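Local coordinates for Alr4995 protein (Nostoc sp., PDB 6LRF) that acts as a bifunctional enzyme that joins arginine dihydrolase and ornithine cyclodeaminase activities in one polypeptide, at residues 422-427 against 556-561; 526-531 against 604-609; 600-603 against 608-611; 561-566 against 576-581; 368-371 against 376-379. One frame throughout, in Å; residues are numbered along the deposited sequence.

Contact 1: 422-427 against 556-561; sequences KILRDL and HHLKVI
Leu424 reaches helix 554-567 through a single methyl group. Its CD1 lies 3.7 Å from CD1 of Leu558 and 4.2 Å from CG2 of Ile561, so one branch spans two residues that stand almost a turn apart on the helix. The meeting with Leu558 is oblique, branch against branch, and Leu558 bends through chi1 -94° and chi2 -70° to bring its CD1 forward. The other methyl of Leu424, CD2, turns instead to Ala376, and the same side chain also packs on Asn562. All three leucine and isoleucine partners are buried.

Behind this apolar contact the backbone of 424-426 winds into a short 3-10 turn, in which Asp426 N bonds to Ile423 O at 3.0 Å and Leu427 N to Leu424 O at 3.1 Å. Further out, Arg425 carries the polar links: NH1 bonds to Gly604 O, NH2 to Gln617 OE1 of the second subunit, and CD1 of Ile423 sits 3.7 Å above the centre of the guanidinium plane of Arg425. A leucine from the turn between strands 416-422 and 432-435 thus packs against a helix of the Rossmann-fold region, joining it to the mixed beta sheet.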
# COMPACT_ATOMS: atom_id res chain seq x y z
N LYS B 422 -20.75 9.66 -31.71
CA LYS B 422 -21.80 8.80 -31.19
C LYS B 422 -21.19 7.53 -30.63
O LYS B 422 -20.27 6.98 -31.24
CB LYS B 422 -22.82 8.43 -32.27
CG LYS B 422 -23.73 9.55 -32.75
CD LYS B 422 -24.64 9.00 -33.83
CE LYS B 422 -26.03 9.61 -33.82
NZ LYS B 422 -27.02 8.65 -34.42
N ILE B 423 -21.69 7.06 -29.50
CA ILE B 423 -21.28 5.75 -29.01
C ILE B 423 -21.87 4.67 -29.91
O ILE B 423 -22.89 4.89 -30.55
CB ILE B 423 -21.70 5.52 -27.54
CG1 ILE B 423 -23.22 5.61 -27.42
CG2 ILE B 423 -20.98 6.53 -26.63
CD1 ILE B 423 -23.75 5.29 -26.03
N LEU B 424 -21.24 3.50 -29.94
CA LEU B 424 -21.56 2.48 -30.93
C LEU B 424 -23.02 2.07 -30.92
O LEU B 424 -23.64 1.98 -31.98
CB LEU B 424 -20.70 1.23 -30.71
CG LEU B 424 -19.18 1.38 -30.87
CD1 LEU B 424 -18.48 0.05 -30.59
CD2 LEU B 424 -18.83 1.89 -32.24
N ARG B 425 -23.58 1.82 -29.74
CA ARG B 425 -24.94 1.31 -29.65
C ARG B 425 -25.99 2.33 -30.12
O ARG B 425 -27.13 1.95 -30.38
CB ARG B 425 -25.26 0.86 -28.21
CG ARG B 425 -25.30 1.96 -27.16
CD ARG B 425 -25.88 1.43 -25.86
NE ARG B 425 -26.01 2.46 -24.82
CZ ARG B 425 -25.15 2.61 -23.83
NH1 ARG B 425 -24.10 1.81 -23.75
NH2 ARG B 425 -25.33 3.55 -22.91
N ASP B 426 -25.61 3.59 -30.25
CA ASP B 426 -26.55 4.62 -30.74
C ASP B 426 -26.49 4.85 -32.25
O ASP B 426 -27.18 5.73 -32.76
CB ASP B 426 -26.31 5.97 -30.05
CG ASP B 426 -26.64 5.94 -28.56
OD1 ASP B 426 -27.41 5.07 -28.12
OD2 ASP B 426 -26.13 6.83 -27.84
N LEU B 427 -25.65 4.10 -32.96
CA LEU B 427 -25.57 4.27 -34.41
C LEU B 427 -26.81 3.67 -35.07
O LEU B 427 -27.29 2.62 -34.65
CB LEU B 427 -24.30 3.62 -34.97
CG LEU B 427 -22.97 4.24 -34.56
CD1 LEU B 427 -21.81 3.35 -35.01
CD2 LEU B 427 -22.83 5.62 -35.13
N HIS B 556 -7.96 -1.46 -30.64
CA HIS B 556 -8.13 -2.90 -30.52
C HIS B 556 -9.31 -3.25 -29.62
O HIS B 556 -10.06 -4.20 -29.89
CB HIS B 556 -6.85 -3.56 -29.98
CG HIS B 556 -5.77 -3.72 -31.01
ND1 HIS B 556 -4.64 -4.49 -30.79
CD2 HIS B 556 -5.64 -3.22 -32.26
CE1 HIS B 556 -3.87 -4.45 -31.86
NE2 HIS B 556 -4.46 -3.70 -32.77
N HIS B 557 -9.47 -2.49 -28.54
CA HIS B 557 -10.55 -2.71 -27.57
C HIS B 557 -11.95 -2.48 -28.16
O HIS B 557 -12.84 -3.32 -28.06
CB HIS B 557 -10.33 -1.81 -26.37
CG HIS B 557 -11.04 -2.27 -25.13
ND1 HIS B 557 -10.66 -3.40 -24.44
CD2 HIS B 557 -12.09 -1.75 -24.46
CE1 HIS B 557 -11.45 -3.55 -23.39
NE2 HIS B 557 -12.33 -2.57 -23.38
N LEU B 558 -12.12 -1.31 -28.77
CA LEU B 558 -13.37 -0.94 -29.44
C LEU B 558 -13.66 -1.86 -30.63
O LEU B 558 -14.82 -2.18 -30.88
CB LEU B 558 -13.31 0.52 -29.91
CG LEU B 558 -13.90 1.54 -28.95
CD1 LEU B 558 -15.43 1.38 -28.90
CD2 LEU B 558 -13.30 1.38 -27.55
N LYS B 559 -12.61 -2.26 -31.36
CA LYS B 559 -12.79 -3.20 -32.47
C LYS B 559 -13.41 -4.49 -31.99
O LYS B 559 -14.30 -5.04 -32.63
CB LYS B 559 -11.46 -3.52 -33.16
CG LYS B 559 -11.54 -4.74 -34.06
CD LYS B 559 -10.34 -4.84 -35.01
CE LYS B 559 -10.61 -5.87 -36.11
NZ LYS B 559 -9.69 -5.69 -37.28
N VAL B 560 -12.93 -5.00 -30.86
CA VAL B 560 -13.45 -6.24 -30.34
C VAL B 560 -14.91 -6.09 -29.95
O VAL B 560 -15.74 -6.96 -30.24
CB VAL B 560 -12.63 -6.73 -29.11
CG1 VAL B 560 -13.39 -7.83 -28.35
CG2 VAL B 560 -11.25 -7.21 -29.56
N ILE B 561 -15.24 -4.97 -29.31
CA ILE B 561 -16.61 -4.75 -28.86
C ILE B 561 -17.53 -4.66 -30.07
O ILE B 561 -18.56 -5.34 -30.13
CB ILE B 561 -16.72 -3.48 -28.00
CG1 ILE B 561 -16.02 -3.74 -26.65
CG2 ILE B 561 -18.20 -3.10 -27.80
CD1 ILE B 561 -15.91 -2.51 -25.75

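Contact 2: 526-531 against 604-609; sequences IAVHDI and GPLPDT
Leu606 points its side chain at helix 524-536 and meets two successive residues there. Its CD1 lies 3.6 Å from CB of Ala527 and 3.7 Å from CG2 of Val528, so that this methyl settles between them. Against Val528 the two side chains cross at a slant, and the valine methyl rides over the whole fork of the leucine: besides CD1 it comes within 3.8 Å of Leu606 CG and 4.0 Å of Leu606 CD2. The valine torsion (chi1 180°) explains the choice of branch, since it sets CG2 opposite the carbonyl carbon and on the side of the loop.

Helix 524-536 follows strand 519-523 in the parallel sheet of the Rossmann fold, while 604-609 belongs to the long connection that leaves the neighbouring edge strand 594-597, and the contact therefore joins two adjacent units of that fold. Leu606 also touches Ile564 on helix 554-567. The loop contains a cis peptide bond before Pro605 and a type I beta turn from Leu606 to Thr609, closed by Thr609 N to Leu606 O at 3.2 Å. Asn524, the first residue of the helix, accepts with OD1 from Leu606 N and also pairs with Thr609 OG1.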
# COMPACT_ATOMS: atom_id res chain seq x y z
N ILE B 526 -14.16 -8.18 -18.15
CA ILE B 526 -13.35 -9.39 -18.23
C ILE B 526 -13.57 -10.12 -19.57
O ILE B 526 -12.64 -10.65 -20.15
CB ILE B 526 -13.62 -10.37 -17.08
CG1 ILE B 526 -12.82 -11.66 -17.32
CG2 ILE B 526 -15.10 -10.72 -16.97
CD1 ILE B 526 -12.06 -12.12 -16.14
N ALA B 527 -14.80 -10.11 -20.06
CA ALA B 527 -15.10 -10.73 -21.35
C ALA B 527 -14.43 -9.97 -22.49
O ALA B 527 -13.85 -10.59 -23.37
CB ALA B 527 -16.60 -10.80 -21.57
N VAL B 528 -14.49 -8.64 -22.49
CA VAL B 528 -13.85 -7.91 -23.58
C VAL B 528 -12.33 -8.10 -23.55
O VAL B 528 -11.72 -8.31 -24.59
CB VAL B 528 -14.15 -6.39 -23.56
CG1 VAL B 528 -13.44 -5.71 -24.73
CG2 VAL B 528 -15.65 -6.13 -23.66
N HIS B 529 -11.71 -8.02 -22.37
CA HIS B 529 -10.27 -8.17 -22.26
C HIS B 529 -9.80 -9.57 -22.64
O HIS B 529 -8.77 -9.73 -23.28
CB HIS B 529 -9.80 -7.84 -20.83
CG HIS B 529 -9.77 -6.38 -20.54
ND1 HIS B 529 -8.63 -5.62 -20.69
CD2 HIS B 529 -10.75 -5.53 -20.15
CE1 HIS B 529 -8.90 -4.37 -20.37
NE2 HIS B 529 -10.18 -4.28 -20.05
N ASP B 530 -10.56 -10.59 -22.23
CA ASP B 530 -10.23 -11.96 -22.57
C ASP B 530 -10.29 -12.15 -24.08
O ASP B 530 -9.39 -12.74 -24.69
CB ASP B 530 -11.17 -12.94 -21.88
CG ASP B 530 -11.01 -14.37 -22.39
OD1 ASP B 530 -9.96 -15.00 -22.11
OD2 ASP B 530 -11.96 -14.88 -23.02
N ILE B 531 -11.35 -11.64 -24.69
CA ILE B 531 -11.50 -11.79 -26.12
C ILE B 531 -10.42 -10.98 -26.83
O ILE B 531 -9.80 -11.48 -27.75
CB ILE B 531 -12.90 -11.40 -26.56
CG1 ILE B 531 -13.90 -12.40 -25.96
CG2 ILE B 531 -13.00 -11.40 -28.08
CD1 ILE B 531 -15.37 -12.08 -26.19
N GLY B 604 -19.68 -0.29 -24.70
CA GLY B 604 -20.52 -1.11 -25.56
C GLY B 604 -21.98 -1.03 -25.14
O GLY B 604 -22.69 -0.09 -25.51
N PRO B 605 -22.43 -2.02 -24.35
CA PRO B 605 -21.67 -3.19 -23.90
C PRO B 605 -21.67 -4.34 -24.91
O PRO B 605 -22.16 -4.17 -26.04
CB PRO B 605 -22.41 -3.62 -22.63
CG PRO B 605 -23.85 -3.28 -22.94
CD PRO B 605 -23.80 -2.00 -23.80
N LEU B 606 -21.13 -5.48 -24.51
CA LEU B 606 -21.34 -6.70 -25.28
C LEU B 606 -22.83 -7.00 -25.24
O LEU B 606 -23.54 -6.58 -24.32
CB LEU B 606 -20.53 -7.86 -24.72
CG LEU B 606 -19.02 -7.58 -24.72
CD1 LEU B 606 -18.27 -8.67 -23.99
CD2 LEU B 606 -18.48 -7.41 -26.16
N PRO B 607 -23.34 -7.70 -26.27
CA PRO B 607 -24.76 -8.04 -26.26
C PRO B 607 -25.08 -9.05 -25.16
O PRO B 607 -26.22 -9.14 -24.73
CB PRO B 607 -25.00 -8.65 -27.65
CG PRO B 607 -23.66 -8.97 -28.18
CD PRO B 607 -22.67 -8.04 -27.54
N ASP B 608 -24.08 -9.79 -24.70
CA ASP B 608 -24.30 -10.76 -23.63
C ASP B 608 -24.49 -10.10 -22.25
O ASP B 608 -25.05 -10.70 -21.34
CB ASP B 608 -23.14 -11.74 -23.54
CG ASP B 608 -23.00 -12.61 -24.80
OD1 ASP B 608 -22.56 -12.09 -25.86
OD2 ASP B 608 -23.34 -13.81 -24.73
N THR B 609 -23.99 -8.87 -22.10
CA THR B 609 -23.95 -8.22 -20.80
C THR B 609 -25.36 -7.81 -20.35
O THR B 609 -26.10 -7.15 -21.09
CB THR B 609 -23.00 -7.01 -20.83
OG1 THR B 609 -21.69 -7.46 -21.18
CG2 THR B 609 -22.92 -6.33 -19.45

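Contact 3: 600-603 against 608-611; sequences IRDD and DTQM
Side-chain torsions of Asp602, Thr609 and Met611 bring them together. Asp602 sets CG opposite its carbonyl carbon (chi1 -72°), which carries the carboxylate across to the returning chain, whereas Thr609 places CG2 opposite its own nitrogen (chi1 -60°) and so offers a methyl group. Met611, modelled as selenomethionine, folds at chi2 and chi3 as well, and the bent chain brings its selenium back alongside the aspartate.

Both segments lie in the connection between edge strand 594-597 and helix 613-624 of the Rossmann-fold region, and the contact closes that connection on itself. The side chains of Asp602 and Thr609 come from opposite directions, and OD2 of Asp602 is 3.6 Å from CG2 of Thr609. Met611 instead slides past Asp602 in the opposite direction, with SE at 3.5 Å from the same OD2. Neither approach is a hydrogen bond; the carboxylate oxygen is held by Ser599 N, while the methyl and the selenium simply pack against it.

The loop also faces a neighbouring subunit. NE2 of Gln617 of the second subunit bonds to the carbonyl oxygens of both Ile600 and Asp602, and Met611 packs on Leu613 of that subunit. Within the loop, the terminal CE of Met611 ends 4.1 Å from OD2 of Asp602, farther than the selenium that carries it.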
# COMPACT_ATOMS: atom_id res chain seq x y z
N ILE B 600 -21.98 0.81 -14.47
CA ILE B 600 -22.08 2.19 -14.98
C ILE B 600 -20.89 2.57 -15.89
O ILE B 600 -20.98 3.49 -16.71
CB ILE B 600 -22.21 3.18 -13.78
CG1 ILE B 600 -22.63 4.59 -14.24
CG2 ILE B 600 -20.93 3.20 -12.95
CD1 ILE B 600 -24.02 4.63 -14.83
N ARG B 601 -19.78 1.83 -15.79
CA ARG B 601 -18.59 2.10 -16.59
C ARG B 601 -18.48 1.29 -17.91
O ARG B 601 -17.53 1.48 -18.66
CB ARG B 601 -17.33 1.85 -15.76
CG ARG B 601 -16.99 0.36 -15.69
CD ARG B 601 -15.50 0.11 -15.75
NE ARG B 601 -14.91 0.66 -16.96
CZ ARG B 601 -13.61 0.57 -17.24
NH1 ARG B 601 -12.80 -0.06 -16.40
NH2 ARG B 601 -13.14 1.12 -18.36
N ASP B 602 -19.42 0.40 -18.17
CA ASP B 602 -19.32 -0.51 -19.33
C ASP B 602 -19.21 0.20 -20.68
O ASP B 602 -20.00 1.09 -20.99
CB ASP B 602 -20.53 -1.44 -19.40
CG ASP B 602 -20.51 -2.48 -18.33
OD1 ASP B 602 -19.53 -2.54 -17.57
OD2 ASP B 602 -21.48 -3.27 -18.26
N ASP B 603 -18.23 -0.24 -21.47
CA ASP B 603 -18.12 0.16 -22.88
C ASP B 603 -18.89 -0.82 -23.77
O ASP B 603 -18.77 -2.04 -23.62
CB ASP B 603 -16.65 0.24 -23.32
CG ASP B 603 -15.83 1.22 -22.47
OD1 ASP B 603 -16.12 2.44 -22.52
OD2 ASP B 603 -14.89 0.76 -21.77
N ASP B 608 -24.08 -9.79 -24.70
CA ASP B 608 -24.30 -10.76 -23.63
C ASP B 608 -24.49 -10.10 -22.25
O ASP B 608 -25.05 -10.70 -21.34
CB ASP B 608 -23.14 -11.74 -23.54
CG ASP B 608 -23.00 -12.61 -24.80
OD1 ASP B 608 -22.56 -12.09 -25.86
OD2 ASP B 608 -23.34 -13.81 -24.73
N THR B 609 -23.99 -8.87 -22.10
CA THR B 609 -23.95 -8.22 -20.80
C THR B 609 -25.36 -7.81 -20.35
O THR B 609 -26.10 -7.15 -21.09
CB THR B 609 -23.00 -7.01 -20.83
OG1 THR B 609 -21.69 -7.46 -21.18
CG2 THR B 609 -22.92 -6.33 -19.45
N GLN B 610 -25.72 -8.24 -19.15
CA GLN B 610 -27.03 -7.95 -18.58
C GLN B 610 -27.05 -6.56 -17.90
O GLN B 610 -26.51 -6.37 -16.81
CB GLN B 610 -27.41 -9.07 -17.59
CG GLN B 610 -28.77 -8.88 -16.91
CD GLN B 610 -29.92 -8.78 -17.89
OE1 GLN B 610 -30.27 -7.68 -18.36
NE2 GLN B 610 -30.51 -9.94 -18.23
N MSE B 611 -27.66 -5.58 -18.57
CA MSE B 611 -27.71 -4.21 -18.08
C MSE B 611 -28.91 -3.95 -17.17
O MSE B 611 -29.03 -2.87 -16.61
CB MSE B 611 -27.73 -3.22 -19.27
CG MSE B 611 -26.51 -3.32 -20.21
SE MSE B 611 -24.80 -2.97 -19.33
CE MSE B 611 -24.73 -1.02 -19.41

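Contact 4: 561-566 against 576-581; sequences INTIRR and SGIIRS
The hydroxyl OG1 of Thr563 is bonded to Lys559 O one turn earlier in its own helix, and this leaves the methyl CG2 of Thr563 to face Ile578. The setting is a cluster of helices in the Rossmann-fold region: helix 554-567, the short helix 570-575 that follows it, and the loop 576-581 that leads on to helix 583-589. That loop begins with a Schellman motif. Gly577, with positive phi, is the first residue to leave helical angles after 570-575, and the chain turns there so that Ile578 and Ile579 are presented to the earlier helix.

Each isoleucine finds its own partner. Ile578 has its CG1 in the crowded position between backbone nitrogen and carbonyl carbon (chi1 75°) and extends from there, sliding past Thr563 antiparallel to it. Its CD1 reaches 3.5 Å from CG2 of Thr563, tighter than ordinary van der Waals contact. Ile579 meets Ile564 differently: the side chains cross nearly at a right angle, with the two CD1 atoms 3.8 Å apart. Ile564 is folded at chi1 -55° and chi2 -54°, which carries its CD1 toward the loop.

The pair belongs to a wider apolar layer, for Ile564 also packs on Ile570, and Ile579 on Ile531 and Val574. Within the loop, the extended side chain of Arg580 runs back beside the glycine, where CA of Gly577 lies 4.0 Å above the guanidinium plane of Arg580, offset toward its rim.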
# COMPACT_ATOMS: atom_id res chain seq x y z
N ILE B 561 -15.24 -4.97 -29.31
CA ILE B 561 -16.61 -4.75 -28.86
C ILE B 561 -17.53 -4.66 -30.07
O ILE B 561 -18.56 -5.34 -30.13
CB ILE B 561 -16.72 -3.48 -28.00
CG1 ILE B 561 -16.02 -3.74 -26.65
CG2 ILE B 561 -18.20 -3.10 -27.80
CD1 ILE B 561 -15.91 -2.51 -25.75
N ASN B 562 -17.14 -3.85 -31.05
CA ASN B 562 -17.91 -3.73 -32.29
C ASN B 562 -18.09 -5.06 -33.03
O ASN B 562 -19.15 -5.36 -33.57
CB ASN B 562 -17.24 -2.72 -33.22
CG ASN B 562 -18.18 -2.27 -34.30
OD1 ASN B 562 -19.22 -1.69 -34.01
ND2 ASN B 562 -17.82 -2.53 -35.57
N THR B 563 -17.04 -5.87 -33.07
CA THR B 563 -17.11 -7.16 -33.77
C THR B 563 -18.09 -8.12 -33.09
O THR B 563 -18.88 -8.79 -33.76
CB THR B 563 -15.70 -7.78 -33.86
OG1 THR B 563 -14.85 -6.90 -34.60
CG2 THR B 563 -15.73 -9.13 -34.54
N ILE B 564 -18.04 -8.20 -31.76
CA ILE B 564 -18.98 -9.08 -31.06
C ILE B 564 -20.42 -8.57 -31.23
O ILE B 564 -21.33 -9.36 -31.45
CB ILE B 564 -18.63 -9.21 -29.54
CG1 ILE B 564 -17.18 -9.67 -29.36
CG2 ILE B 564 -19.56 -10.22 -28.86
CD1 ILE B 564 -16.83 -10.96 -30.11
N ARG B 565 -20.62 -7.25 -31.15
CA ARG B 565 -21.95 -6.69 -31.38
C ARG B 565 -22.42 -7.05 -32.80
O ARG B 565 -23.59 -7.37 -33.01
CB ARG B 565 -21.97 -5.17 -31.14
CG ARG B 565 -21.75 -4.76 -29.66
CD ARG B 565 -21.84 -3.24 -29.48
NE ARG B 565 -23.16 -2.74 -29.86
CZ ARG B 565 -24.21 -2.68 -29.03
NH1 ARG B 565 -24.08 -3.06 -27.76
NH2 ARG B 565 -25.38 -2.24 -29.47
N ARG B 566 -21.50 -7.06 -33.77
CA ARG B 566 -21.89 -7.41 -35.13
C ARG B 566 -22.37 -8.85 -35.24
O ARG B 566 -23.39 -9.12 -35.86
CB ARG B 566 -20.75 -7.19 -36.12
CG ARG B 566 -21.20 -7.47 -37.56
CD ARG B 566 -20.19 -7.01 -38.58
NE ARG B 566 -18.95 -7.77 -38.46
CZ ARG B 566 -17.79 -7.23 -38.09
NH1 ARG B 566 -17.71 -5.93 -37.81
NH2 ARG B 566 -16.70 -8.00 -38.00
N SER B 576 -18.63 -18.72 -35.46
CA SER B 576 -18.08 -18.21 -36.70
C SER B 576 -16.56 -18.38 -36.79
O SER B 576 -15.96 -18.00 -37.79
CB SER B 576 -18.43 -16.74 -36.86
OG SER B 576 -17.56 -15.96 -36.06
N GLY B 577 -15.93 -18.92 -35.75
CA GLY B 577 -14.49 -19.10 -35.74
C GLY B 577 -13.62 -17.87 -35.55
O GLY B 577 -12.41 -17.94 -35.75
N ILE B 578 -14.19 -16.72 -35.18
CA ILE B 578 -13.35 -15.53 -34.98
C ILE B 578 -12.76 -15.51 -33.55
O ILE B 578 -11.68 -14.98 -33.33
CB ILE B 578 -14.10 -14.21 -35.25
CG1 ILE B 578 -15.06 -13.88 -34.11
CG2 ILE B 578 -14.84 -14.25 -36.60
CD1 ILE B 578 -15.82 -12.62 -34.33
N ILE B 579 -13.48 -16.09 -32.60
CA ILE B 579 -12.93 -16.36 -31.27
C ILE B 579 -12.52 -17.83 -31.19
O ILE B 579 -13.37 -18.71 -31.32
CB ILE B 579 -13.94 -16.07 -30.15
CG1 ILE B 579 -14.41 -14.61 -30.18
CG2 ILE B 579 -13.32 -16.43 -28.80
CD1 ILE B 579 -15.54 -14.36 -29.19
N ARG B 580 -11.23 -18.09 -30.95
CA ARG B 580 -10.71 -19.45 -31.04
C ARG B 580 -10.06 -19.95 -29.76
O ARG B 580 -9.70 -21.12 -29.65
CB ARG B 580 -9.70 -19.55 -32.19
CG ARG B 580 -10.34 -19.39 -33.54
CD ARG B 580 -9.35 -19.61 -34.67
NE ARG B 580 -10.03 -19.58 -35.95
CZ ARG B 580 -10.61 -20.64 -36.51
NH1 ARG B 580 -10.57 -21.82 -35.90
NH2 ARG B 580 -11.22 -20.52 -37.68
N SER B 581 -9.90 -19.07 -28.78
CA SER B 581 -9.28 -19.48 -27.53
C SER B 581 -9.64 -18.52 -26.41
O SER B 581 -10.10 -17.40 -26.66
CB SER B 581 -7.76 -19.54 -27.69
OG SER B 581 -7.25 -18.30 -28.13

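Contact 5: 368-371 against 376-379; sequences EPVI and APDD
Pro377 lays its ring against strand 366-369, and its ring carbons meet successive residues of 368-371. CB comes first: it lies 3.7 Å from CB of Glu368 and 3.9 Å from the carbonyl oxygen of Pro369. The next atom, CG, approaches Glu368 O to 3.6 Å and stays within 3.9 Å of Glu368 CB, so the peptide after Glu368 is flanked by the ring. CD closes the circuit, 4.1 Å from CG2 of Val370, whose side chain runs at an angle to the ring. The pyrrolidine thus spans three consecutive residues of the partner segment by van der Waals contact.

Strand 366-369 is an outermost strand of a mixed beta sheet and pairs antiparallel with strand 432-435; Glu368 bonds through its backbone to Val433, and Pro377 touches that valine as well. The chain turns after Ile371 and comes back alongside its own strand, so the proline packs where a loop doubles back on a sheet edge. Of its side chain, Glu368 contributes CB, since the chain bends at chi2 (-60°) and takes the carboxylate off in another direction. Val370 has chi1 174°, which sets CG2 opposite its carbonyl carbon and toward CD of the proline. At the start of 376-379, Ala376 N donates to Asn562 OD1 of helix 554-567; farther on, Asp378 OD1 and Arg566 NH1 form a long, weak ion pair.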
# COMPACT_ATOMS: atom_id res chain seq x y z
N GLU B 368 -18.17 5.20 -44.58
CA GLU B 368 -18.88 3.96 -44.87
C GLU B 368 -20.21 3.94 -44.12
O GLU B 368 -20.31 4.48 -43.02
CB GLU B 368 -18.03 2.74 -44.49
CG GLU B 368 -16.85 2.49 -45.41
CD GLU B 368 -17.28 2.25 -46.85
OE1 GLU B 368 -18.37 1.68 -47.06
OE2 GLU B 368 -16.53 2.64 -47.79
N PRO B 369 -21.25 3.34 -44.73
CA PRO B 369 -22.55 3.40 -44.05
C PRO B 369 -22.70 2.38 -42.94
O PRO B 369 -22.18 1.29 -43.04
CB PRO B 369 -23.53 3.10 -45.18
CG PRO B 369 -22.76 2.20 -46.11
CD PRO B 369 -21.34 2.74 -46.07
N VAL B 370 -23.38 2.77 -41.87
CA VAL B 370 -23.89 1.82 -40.89
C VAL B 370 -24.95 0.95 -41.57
O VAL B 370 -25.84 1.48 -42.24
CB VAL B 370 -24.50 2.55 -39.66
CG1 VAL B 370 -25.15 1.56 -38.72
CG2 VAL B 370 -23.46 3.38 -38.95
N ILE B 371 -24.86 -0.38 -41.43
CA ILE B 371 -25.88 -1.24 -42.04
C ILE B 371 -26.73 -1.98 -41.00
O ILE B 371 -27.83 -2.43 -41.30
CB ILE B 371 -25.27 -2.27 -43.01
CG1 ILE B 371 -24.19 -3.10 -42.32
CG2 ILE B 371 -24.74 -1.59 -44.28
CD1 ILE B 371 -23.37 -3.90 -43.30
N ALA B 376 -20.82 -0.29 -35.93
CA ALA B 376 -20.11 0.62 -36.84
C ALA B 376 -19.53 -0.21 -37.99
O ALA B 376 -19.30 -1.41 -37.82
CB ALA B 376 -19.01 1.38 -36.10
N PRO B 377 -19.33 0.42 -39.16
CA PRO B 377 -18.65 -0.27 -40.27
C PRO B 377 -17.24 -0.58 -39.89
O PRO B 377 -16.68 0.10 -39.02
CB PRO B 377 -18.70 0.74 -41.42
CG PRO B 377 -18.89 2.07 -40.74
CD PRO B 377 -19.76 1.78 -39.55
N ASP B 378 -16.66 -1.58 -40.54
CA ASP B 378 -15.32 -2.02 -40.20
C ASP B 378 -14.31 -0.90 -40.41
O ASP B 378 -14.43 -0.11 -41.34
CB ASP B 378 -14.95 -3.25 -41.01
CG ASP B 378 -13.95 -4.12 -40.31
OD1 ASP B 378 -14.35 -4.88 -39.40
OD2 ASP B 378 -12.75 -4.02 -40.66
N ASP B 379 -13.31 -0.86 -39.54
CA ASP B 379 -12.25 0.15 -39.56
C ASP B 379 -12.74 1.55 -39.21
O ASP B 379 -12.11 2.54 -39.58
CB ASP B 379 -11.54 0.17 -40.92
CG ASP B 379 -10.20 0.90 -40.86
OD1 ASP B 379 -9.51 0.80 -39.82
OD2 ASP B 379 -9.87 1.58 -41.85

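Helix 554-567 is the shared element: contact 1 and contact 4 both use it, their segments overlapping at Ile561, and contact 5 is tied to it by Asn562 and Ala376. Contacts 1, 2 and 4 are buried, largely apolar meetings of leucine, isoleucine, valine, alanine or threonine methyls. Contact 3 is buried too but mixed, a carboxylate packed against a methyl and a selenium beside the second subunit. Contact 5 is partly exposed and rests on one proline ring at a sheet edge. Contacts 2 and 3 share Asp608 and Thr609 of one loop, whereas contacts 3 and 5 do not touch, their centres being about 22 Å apart.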